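Local coordinates for aluminum resistance protein (Clostridium novyi, PDB 3I16) that is probably a pyridoxal-5'-phosphate-dependent carbon-sulfur lyase of the methionine gamma-lyase family, named for a link with aluminum resistance, at residues C220-K228 / L294-L305; I243-P252 / F383-L391. All coordinates share one frame; numbering follows the deposited sequence.

Contact 1 (C220-K228 / L294-L305). With PLP (pyridoxal-5'-phosphate), chain J; EDO (1,2-ethanediol), chain L.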
loop_
_atom_site.group_PDB
_atom_site.type_symbol
_atom_site.label_atom_id
_atom_site.label_comp_id
_atom_site.label_asym_id
_atom_site.label_seq_id
_atom_site.Cartn_x
_atom_site.Cartn_y
_atom_site.Cartn_z
ATOM N N CYS B 220 -8.985 25.938 5.645
ATOM C CA CYS B 220 -9.752 24.987 4.830
ATOM C C CYS B 220 -10.543 25.640 3.706
ATOM O O CYS B 220 -11.284 26.596 3.953
ATOM C CB CYS B 220 -10.749 24.237 5.688
ATOM S SG CYS B 220 -10.018 22.983 6.730
ATOM N N TYR B 221 -10.380 25.097 2.498
ATOM C CA TYR B 221 -11.056 25.546 1.263
ATOM C C TYR B 221 -10.502 26.785 0.584
ATOM O O TYR B 221 -10.897 27.091 -0.537
ATOM C CB TYR B 221 -12.553 25.741 1.455
ATOM C CG TYR B 221 -13.339 24.480 1.727
ATOM C CD1 TYR B 221 -13.412 23.467 0.767
ATOM C CD2 TYR B 221 -14.079 24.342 2.871
ATOM C CE1 TYR B 221 -14.152 22.349 0.988
ATOM C CE2 TYR B 221 -14.836 23.228 3.088
ATOM C CZ TYR B 221 -14.874 22.247 2.154
ATOM O OH TYR B 221 -15.623 21.145 2.410
ATOM N N GLY B 222 -9.557 27.468 1.221
ATOM C CA GLY B 222 -8.983 28.690 0.669
ATOM C C GLY B 222 -7.657 28.535 -0.025
ATOM O O GLY B 222 -7.182 29.489 -0.639
ATOM N N GLU B 223 -7.068 27.331 0.036
ATOM C CA GLU B 223 -5.747 27.126 -0.540
ATOM C C GLU B 223 -5.767 27.359 -2.044
ATOM O O GLU B 223 -6.664 26.888 -2.749
ATOM C CB GLU B 223 -5.197 25.724 -0.247
ATOM C CG GLU B 223 -5.140 25.342 1.219
ATOM C CD GLU B 223 -6.395 24.690 1.765
ATOM O OE1 GLU B 223 -7.429 24.625 1.059
ATOM O OE2 GLU B 223 -6.356 24.284 2.945
ATOM N N PHE B 224 -4.807 28.151 -2.509
ATOM C CA PHE B 224 -4.648 28.501 -3.925
ATOM C C PHE B 224 -5.783 29.341 -4.580
ATOM O O PHE B 224 -5.853 29.457 -5.803
ATOM C CB PHE B 224 -4.302 27.256 -4.731
ATOM C CG PHE B 224 -3.127 26.492 -4.154
ATOM C CD1 PHE B 224 -1.886 27.083 -4.072
ATOM C CD2 PHE B 224 -3.284 25.213 -3.672
ATOM C CE1 PHE B 224 -0.810 26.397 -3.527
ATOM C CE2 PHE B 224 -2.214 24.525 -3.116
ATOM C CZ PHE B 224 -0.976 25.117 -3.049
HETATM N N MSE B 225 -6.609 29.988 -3.765
HETATM C CA MSE B 225 -7.635 30.892 -4.287
HETATM C C MSE B 225 -7.018 32.224 -4.703
HETATM O O MSE B 225 -7.584 32.953 -5.535
HETATM C CB MSE B 225 -8.720 31.150 -3.249
HETATM C CG MSE B 225 -9.552 29.960 -2.861
HETATM SE SE MSE B 225 -10.673 29.252 -4.284
HETATM C CE MSE B 225 -9.396 28.059 -5.089
ATOM N N ASP B 226 -5.874 32.548 -4.107
ATOM C CA ASP B 226 -5.197 33.794 -4.379
ATOM C C ASP B 226 -3.732 33.425 -4.502
ATOM O O ASP B 226 -3.361 32.276 -4.265
ATOM C CB ASP B 226 -5.448 34.787 -3.222
ATOM C CG ASP B 226 -4.992 36.199 -3.535
ATOM O OD1 ASP B 226 -5.483 36.789 -4.504
ATOM O OD2 ASP B 226 -4.119 36.708 -2.823
ATOM N N THR B 227 -2.906 34.384 -4.908
ATOM C CA THR B 227 -1.481 34.166 -5.027
ATOM C C THR B 227 -0.829 34.225 -3.640
ATOM O O THR B 227 0.310 33.774 -3.478
ATOM C CB THR B 227 -0.807 35.192 -5.950
ATOM O OG1 THR B 227 -1.072 36.501 -5.456
ATOM C CG2 THR B 227 -1.351 35.082 -7.361
ATOM N N LYS B 228 -1.539 34.798 -2.668
ATOM C CA LYS B 228 -1.093 34.826 -1.276
ATOM C C LYS B 228 -1.933 33.896 -0.399
ATOM O O LYS B 228 -3.080 33.575 -0.715
ATOM C CB LYS B 228 -1.205 36.244 -0.698
ATOM C CG LYS B 228 -0.255 37.254 -1.300
ATOM C CD LYS B 228 -0.233 38.541 -0.483
ATOM C CE LYS B 228 0.865 39.468 -0.958
ATOM N NZ LYS B 228 0.691 39.787 -2.386
ATOM N N LEU B 294 -0.180 17.927 -3.891
ATOM C CA LEU B 294 0.180 19.351 -3.729
ATOM C C LEU B 294 0.500 19.977 -5.081
ATOM O O LEU B 294 0.117 21.127 -5.376
ATOM C CB LEU B 294 1.407 19.508 -2.818
ATOM C CG LEU B 294 2.024 20.909 -2.690
ATOM C CD1 LEU B 294 1.001 21.880 -2.135
ATOM C CD2 LEU B 294 3.270 20.859 -1.826
ATOM N N PHE B 295 1.202 19.224 -5.908
ATOM C CA PHE B 295 1.616 19.720 -7.222
ATOM C C PHE B 295 0.427 19.979 -8.133
ATOM O O PHE B 295 0.453 20.913 -8.941
ATOM C CB PHE B 295 2.599 18.745 -7.870
ATOM C CG PHE B 295 3.251 19.296 -9.085
ATOM C CD1 PHE B 295 4.286 20.211 -8.962
ATOM C CD2 PHE B 295 2.820 18.929 -10.353
ATOM C CE1 PHE B 295 4.883 20.751 -10.072
ATOM C CE2 PHE B 295 3.437 19.456 -11.480
ATOM C CZ PHE B 295 4.465 20.373 -11.333
ATOM N N LEU B 296 -0.604 19.150 -8.014
ATOM C CA LEU B 296 -1.852 19.319 -8.789
ATOM C C LEU B 296 -2.811 20.307 -8.168
ATOM O O LEU B 296 -3.730 20.762 -8.844
ATOM C CB LEU B 296 -2.599 17.991 -8.916
ATOM C CG LEU B 296 -1.938 16.946 -9.827
ATOM C CD1 LEU B 296 -2.531 15.606 -9.575
ATOM C CD2 LEU B 296 -2.062 17.353 -11.299
ATOM N N ALA B 297 -2.588 20.673 -6.903
ATOM C CA ALA B 297 -3.576 21.483 -6.168
ATOM C C ALA B 297 -3.902 22.856 -6.771
ATOM O O ALA B 297 -5.058 23.251 -6.774
ATOM C CB ALA B 297 -3.196 21.612 -4.658
ATOM N N PRO B 298 -2.888 23.610 -7.222
ATOM C CA PRO B 298 -3.220 24.908 -7.804
ATOM C C PRO B 298 -4.232 24.794 -8.959
ATOM O O PRO B 298 -5.145 25.610 -9.059
ATOM C CB PRO B 298 -1.859 25.407 -8.303
ATOM C CG PRO B 298 -0.885 24.806 -7.308
ATOM C CD PRO B 298 -1.435 23.468 -6.961
ATOM N N HIS B 299 -4.062 23.766 -9.792
ATOM C CA HIS B 299 -4.933 23.482 -10.922
ATOM C C HIS B 299 -6.303 22.949 -10.502
ATOM O O HIS B 299 -7.342 23.524 -10.856
ATOM C CB HIS B 299 -4.239 22.475 -11.865
ATOM C CG HIS B 299 -5.024 22.165 -13.099
ATOM N ND1 HIS B 299 -4.882 22.871 -14.273
ATOM C CD2 HIS B 299 -5.980 21.232 -13.331
ATOM C CE1 HIS B 299 -5.710 22.379 -15.176
ATOM N NE2 HIS B 299 -6.385 21.380 -14.631
ATOM N N ILE B 300 -6.310 21.862 -9.738
ATOM C CA ILE B 300 -7.564 21.207 -9.328
ATOM C C ILE B 300 -8.394 22.189 -8.514
ATOM O O ILE B 300 -9.605 22.179 -8.611
ATOM C CB ILE B 300 -7.329 19.884 -8.521
ATOM C CG1 ILE B 300 -6.559 18.821 -9.333
ATOM C CG2 ILE B 300 -8.658 19.263 -8.035
ATOM C CD1 ILE B 300 -7.275 18.263 -10.528
ATOM N N SER B 301 -7.744 22.972 -7.651
ATOM C CA SER B 301 -8.459 23.998 -6.851
ATOM C C SER B 301 -9.271 24.939 -7.766
ATOM O O SER B 301 -10.414 25.256 -7.469
ATOM C CB SER B 301 -7.486 24.818 -5.979
ATOM O OG SER B 301 -6.902 24.027 -4.939
HETATM N N MSE B 302 -8.685 25.357 -8.889
HETATM C CA MSE B 302 -9.406 26.226 -9.820
HETATM C C MSE B 302 -10.482 25.511 -10.672
HETATM O O MSE B 302 -11.443 26.160 -11.147
HETATM C CB MSE B 302 -8.422 26.986 -10.682
HETATM C CG MSE B 302 -7.592 27.974 -9.887
HETATM SE SE MSE B 302 -8.764 29.214 -8.864
HETATM C CE MSE B 302 -7.425 30.584 -8.565
ATOM N N GLU B 303 -10.319 24.216 -10.906
ATOM C CA GLU B 303 -11.355 23.445 -11.578
ATOM C C GLU B 303 -12.606 23.496 -10.703
ATOM O O GLU B 303 -13.698 23.738 -11.193
ATOM C CB GLU B 303 -10.927 21.985 -11.788
ATOM C CG GLU B 303 -9.789 21.776 -12.763
ATOM C CD GLU B 303 -10.114 22.278 -14.174
ATOM O OE1 GLU B 303 -11.197 21.953 -14.715
ATOM O OE2 GLU B 303 -9.266 22.973 -14.749
ATOM N N ALA B 304 -12.432 23.291 -9.393
ATOM C CA ALA B 304 -13.546 23.325 -8.442
ATOM C C ALA B 304 -14.167 24.716 -8.369
ATOM O O ALA B 304 -15.403 24.857 -8.327
ATOM C CB ALA B 304 -13.088 22.871 -7.030
ATOM N N LEU B 305 -13.321 25.740 -8.344
ATOM C CA LEU B 305 -13.829 27.094 -8.235
ATOM C C LEU B 305 -14.630 27.505 -9.485
ATOM O O LEU B 305 -15.646 28.177 -9.357
ATOM C CB LEU B 305 -12.705 28.092 -7.987
ATOM C CG LEU B 305 -13.221 29.491 -7.699
ATOM C CD1 LEU B 305 -13.998 29.463 -6.375
ATOM C CD2 LEU B 305 -12.082 30.440 -7.663
HETATM N N1 PLP J . -13.189 24.571 9.083
HETATM C C2 PLP J . -13.955 24.891 8.003
HETATM C C2A PLP J . -14.388 26.309 7.790
HETATM C C3 PLP J . -14.309 23.879 7.113
HETATM O O3 PLP J . -15.070 24.203 6.017
HETATM C C4 PLP J . -13.897 22.556 7.332
HETATM C C5 PLP J . -13.121 22.246 8.444
HETATM C C6 PLP J . -12.768 23.271 9.297
HETATM C C5A PLP J . -12.601 20.852 8.743
HETATM O O4P PLP J . -13.570 19.874 8.561
HETATM P P PLP J . -13.299 18.261 8.570
HETATM O O1P PLP J . -12.152 17.807 7.679
HETATM O O2P PLP J . -14.578 17.720 7.979
HETATM O O3P PLP J . -13.033 17.820 10.001
HETATM C C1 EDO L . -11.669 24.026 -17.346
HETATM O O1 EDO L . -11.399 22.638 -17.109
HETATM C C2 EDO L . -10.386 24.805 -17.599
HETATM O O2 EDO L . -9.620 25.027 -16.399
HETATM O O HOH W 1 -4.462 28.328 -8.034
#

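Contact 2 (I243-P252 / F383-L391). With EDO (1,2-ethanediol), chain H.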
loop_
_atom_site.group_PDB
_atom_site.type_symbol
_atom_site.label_atom_id
_atom_site.label_comp_id
_atom_site.label_asym_id
_atom_site.label_seq_id
_atom_site.Cartn_x
_atom_site.Cartn_y
_atom_site.Cartn_z
ATOM N N ILE B 243 -7.809 16.397 2.331
ATOM C CA ILE B 243 -8.841 15.917 1.422
ATOM C C ILE B 243 -9.708 17.069 0.879
ATOM O O ILE B 243 -10.774 16.822 0.325
ATOM C CB ILE B 243 -9.651 14.701 1.952
ATOM C CG1 ILE B 243 -10.577 15.054 3.099
ATOM C CG2 ILE B 243 -8.680 13.540 2.324
ATOM C CD1 ILE B 243 -11.429 13.833 3.558
ATOM N N LYS B 244 -9.259 18.318 1.097
ATOM C CA LYS B 244 -9.881 19.486 0.488
ATOM C C LYS B 244 -8.865 19.938 -0.568
ATOM O O LYS B 244 -8.142 19.116 -1.082
ATOM C CB LYS B 244 -10.212 20.583 1.495
ATOM C CG LYS B 244 -11.161 20.156 2.586
ATOM C CD LYS B 244 -11.539 21.336 3.454
ATOM C CE LYS B 244 -12.368 20.891 4.646
ATOM N NZ LYS B 244 -13.531 20.063 4.223
ATOM N N ASN B 245 -8.810 21.229 -0.886
ATOM C CA ASN B 245 -7.953 21.755 -1.970
ATOM C C ASN B 245 -6.515 21.233 -2.091
ATOM O O ASN B 245 -6.111 20.746 -3.143
ATOM C CB ASN B 245 -7.842 23.290 -1.885
ATOM C CG ASN B 245 -9.188 24.008 -1.818
ATOM O OD1 ASN B 245 -10.187 23.432 -1.416
ATOM N ND2 ASN B 245 -9.191 25.301 -2.172
ATOM N N ILE B 246 -5.737 21.359 -1.019
ATOM C CA ILE B 246 -4.281 21.115 -1.082
ATOM C C ILE B 246 -3.845 19.689 -1.335
ATOM O O ILE B 246 -2.676 19.434 -1.663
ATOM C CB ILE B 246 -3.563 21.742 0.153
ATOM C CG1 ILE B 246 -2.077 21.982 -0.135
ATOM C CG2 ILE B 246 -3.781 20.900 1.413
ATOM C CD1 ILE B 246 -1.462 23.108 0.676
ATOM N N GLY B 247 -4.756 18.748 -1.155
ATOM C CA GLY B 247 -4.482 17.347 -1.497
ATOM C C GLY B 247 -4.651 17.064 -2.994
ATOM O O GLY B 247 -4.375 15.946 -3.439
ATOM N N GLY B 248 -5.173 18.038 -3.742
ATOM C CA GLY B 248 -5.308 17.952 -5.210
ATOM C C GLY B 248 -6.126 16.785 -5.705
ATOM O O GLY B 248 -5.881 16.262 -6.797
ATOM N N GLY B 249 -7.056 16.340 -4.859
ATOM C CA GLY B 249 -7.926 15.226 -5.168
ATOM C C GLY B 249 -7.271 13.856 -5.044
ATOM O O GLY B 249 -7.909 12.872 -5.316
ATOM N N ILE B 250 -6.007 13.773 -4.635
ATOM C CA ILE B 250 -5.345 12.463 -4.546
ATOM C C ILE B 250 -4.733 12.084 -3.178
ATOM O O ILE B 250 -4.558 10.911 -2.897
ATOM C CB ILE B 250 -4.356 12.247 -5.712
ATOM C CG1 ILE B 250 -3.170 13.177 -5.630
ATOM C CG2 ILE B 250 -5.074 12.456 -7.087
ATOM C CD1 ILE B 250 -2.213 12.979 -6.776
ATOM N N ALA B 251 -4.430 13.048 -2.324
ATOM C CA ALA B 251 -4.000 12.727 -0.958
ATOM C C ALA B 251 -5.149 11.886 -0.349
ATOM O O ALA B 251 -6.311 12.262 -0.454
ATOM C CB ALA B 251 -3.778 14.016 -0.149
ATOM N N PRO B 252 -4.842 10.734 0.227
ATOM C CA PRO B 252 -5.917 9.878 0.723
ATOM C C PRO B 252 -6.513 10.243 2.098
ATOM O O PRO B 252 -7.622 9.790 2.400
ATOM C CB PRO B 252 -5.261 8.501 0.759
ATOM C CG PRO B 252 -3.848 8.769 1.000
ATOM C CD PRO B 252 -3.549 10.032 0.246
ATOM N N PHE B 383 -13.804 9.166 -4.853
ATOM C CA PHE B 383 -12.693 8.221 -4.803
ATOM C C PHE B 383 -12.115 8.183 -3.372
ATOM O O PHE B 383 -11.774 7.126 -2.883
ATOM C CB PHE B 383 -11.621 8.603 -5.827
ATOM C CG PHE B 383 -12.080 8.457 -7.243
ATOM C CD1 PHE B 383 -12.022 7.225 -7.875
ATOM C CD2 PHE B 383 -12.597 9.537 -7.940
ATOM C CE1 PHE B 383 -12.463 7.072 -9.175
ATOM C CE2 PHE B 383 -13.053 9.383 -9.253
ATOM C CZ PHE B 383 -12.973 8.156 -9.867
ATOM N N ILE B 384 -12.039 9.349 -2.723
ATOM C CA ILE B 384 -11.535 9.495 -1.375
ATOM C C ILE B 384 -12.740 9.876 -0.509
ATOM O O ILE B 384 -13.372 10.921 -0.733
ATOM C CB ILE B 384 -10.415 10.538 -1.307
ATOM C CG1 ILE B 384 -9.216 10.125 -2.186
ATOM C CG2 ILE B 384 -10.002 10.795 0.150
ATOM C CD1 ILE B 384 -8.479 8.792 -1.798
ATOM N N GLN B 385 -13.060 9.023 0.466
ATOM C CA GLN B 385 -14.294 9.167 1.263
ATOM C C GLN B 385 -14.396 10.500 1.999
ATOM O O GLN B 385 -13.555 10.836 2.821
ATOM C CB GLN B 385 -14.438 8.037 2.262
ATOM C CG GLN B 385 -15.837 7.976 2.917
ATOM C CD GLN B 385 -15.814 7.259 4.262
ATOM O OE1 GLN B 385 -15.107 7.667 5.173
ATOM N NE2 GLN B 385 -16.600 6.215 4.393
ATOM N N GLY B 386 -15.446 11.251 1.691
ATOM C CA GLY B 386 -15.654 12.554 2.316
ATOM C C GLY B 386 -14.872 13.716 1.714
ATOM O O GLY B 386 -14.949 14.832 2.223
ATOM N N SER B 387 -14.097 13.468 0.658
ATOM C CA SER B 387 -13.321 14.523 0.039
ATOM C C SER B 387 -14.275 15.595 -0.489
ATOM O O SER B 387 -15.234 15.279 -1.181
ATOM C CB SER B 387 -12.499 13.977 -1.124
ATOM O OG SER B 387 -11.990 15.047 -1.912
ATOM N N SER B 388 -14.017 16.849 -0.161
ATOM C CA SER B 388 -14.862 17.939 -0.666
ATOM C C SER B 388 -14.204 18.751 -1.779
ATOM O O SER B 388 -14.741 19.781 -2.186
ATOM C CB SER B 388 -15.352 18.812 0.472
ATOM O OG SER B 388 -14.294 19.147 1.330
ATOM N N ILE B 389 -13.043 18.290 -2.250
ATOM C CA ILE B 389 -12.431 18.834 -3.457
ATOM C C ILE B 389 -13.002 18.020 -4.642
ATOM O O ILE B 389 -12.873 18.431 -5.792
ATOM C CB ILE B 389 -10.875 18.839 -3.426
ATOM C CG1 ILE B 389 -10.311 19.681 -4.583
ATOM C CG2 ILE B 389 -10.312 17.434 -3.441
ATOM C CD1 ILE B 389 -10.809 21.142 -4.634
ATOM N N GLU B 390 -13.616 16.870 -4.361
ATOM C CA GLU B 390 -14.374 16.117 -5.369
ATOM C C GLU B 390 -15.785 16.660 -5.294
ATOM O O GLU B 390 -16.185 17.118 -4.225
ATOM C CB GLU B 390 -14.397 14.607 -5.095
ATOM C CG GLU B 390 -13.002 13.979 -5.176
ATOM C CD GLU B 390 -13.008 12.489 -5.058
ATOM O OE1 GLU B 390 -13.683 11.829 -5.883
ATOM O OE2 GLU B 390 -12.277 11.946 -4.181
ATOM N N LEU B 391 -16.514 16.635 -6.416
ATOM C CA LEU B 391 -17.867 17.167 -6.467
ATOM C C LEU B 391 -18.682 16.606 -5.321
ATOM O O LEU B 391 -18.788 15.393 -5.159
ATOM C CB LEU B 391 -18.563 16.843 -7.798
ATOM C CG LEU B 391 -19.964 17.466 -7.970
ATOM C CD1 LEU B 391 -19.916 19.002 -7.949
ATOM C CD2 LEU B 391 -20.680 16.981 -9.250
HETATM C C1 EDO H . -5.124 7.206 -5.875
HETATM O O1 EDO H . -6.553 7.319 -5.758
HETATM C C2 EDO H . -4.414 8.344 -5.177
HETATM O O2 EDO H . -4.678 8.287 -3.776
HETATM O O HOH W 2 -10.208 13.532 -3.420
#

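Contact 1 (C220-K228 / L294-L305)
Phe224 lays one face of its ring on Pro298 of helix 287-318. Its CB starts over the helix backbone, 4.0 Å from Pro298 CA. CG is anti to the carbonyl carbon (chi1 -52°), which swings the ring along the helix to Leu294. CD1 and CE1 lie against Pro298 CG, which stands 4.0 Å from the ring centroid and only 8° off the normal: a CH-pi contact. CD2 and CE2 meet the methyl of Ala297, with CE2 3.4 Å from Ala297 CB. At the tip, CZ reaches Leu294 CD1 near the ring plane.

Phe224 sits in a type II turn from Gly222 to Met225, closed by a bond from Met225 N to Gly222 O. Selenomethionine Met225 packs further along the helix. Its SE touches both methyls of Leu305, and its CE lies 4.0 Å from Met302 SE. A water bridges the segments, donating to Phe224 O at 2.9 Å and to Pro298 O at 3.0 Å. Ser301 OG donates to Ala297 O at 2.7 Å, from above the carbonyl plane. Ser301 N reaches the same oxygen from the opposite face, so this buried hydroxyl is satisfied within its own helix.

The loop also carries Cys220 and Tyr221 of the cofactor pocket; Cys220 SG is 3.6 Å from PLP C5. The contact sits where the loop between strands 214-218 and 237-241 lies on helix 287-318. Val48 of helix 17-54 and Val85 of helix 73-86 also pack on Phe224.

Contact 2 (I243-P252 / F383-L391)
The amide of Asn245 presents OD1 to the CD1 methyl of Ile389 at 4.0 Å, the two side chains crossing at about a right angle, while its ND2 is bonded to Glu223 O. The Glu390 carboxylate is gripped by the backbone N-H groups of Phe383 and Ile384. Phe383 N donates to OE1 of Glu390 at 2.9 Å, on the syn side and slightly out of plane. Ile384 N donates to OE2 of Glu390 at 3.0 Å, using the syn lone pair. This pair of bonds fixes the rotation of the carboxylate. A water also donates to OE2, is bonded to Ser387 OG, and gives a weak bond to Gly249 O, so it bridges the two segments.

Across the contact, Ile243 O receives Ser388 N at 3.3 Å, with a bent N-H...O angle of 136°. Ser387 OG lies 3.1 Å from Ile243 O. Ile243 CG2 meets Ile384 CG2 at 3.7 Å, and Ile384 CD1 lies against Pro252 CA and CB. Ile389 has CG1 anti to its own N (chi1 -168°), which places CD1 against Asn245 CA. Its CG2 branch fits against Gly249 CA at 3.7 Å. Gly249 has positive phi and no side chain, and Ile389 closes directly on it.

Lys244 points its CB away from 383-391, yet in the conformer given its NZ lies 3.1 Å from Ser388 OG and makes a weak hydrogen bond to Tyr221 OH. Tyr221 OH is also hydrogen-bonded to Ser388 OG. Lys244 belongs to the PLP pocket, and in this fold-type I family a lysine here probably forms the internal aldimine, though here NZ stands close to the PLP ring without a modelled bond to it. The chemistry implies a buried polar seam beside the cofactor, set in isoleucine packing.

Overall arrangement
Both contacts are buried in the core, and both reach the PLP pocket. Each has a bridging water, but they differ in chemistry. Contact 1 joins a loop to a long helix, chiefly through apolar side chains. Contact 2 joins two loops, one after strand 237-241 of the mixed sheet and one between strands 376-379 and 392-396 of the antiparallel sheet. Beside its isoleucine packing it has a direct backbone bond and hydroxyl groups next to it. The two meet directly: Asn245 ND2 makes a weak hydrogen bond to Tyr221 O, and Asn245 packs on Ala297 and Ser301. Both also touch the second subunit, and contact 2 reaches the third subunit as well, through Gln385 among others.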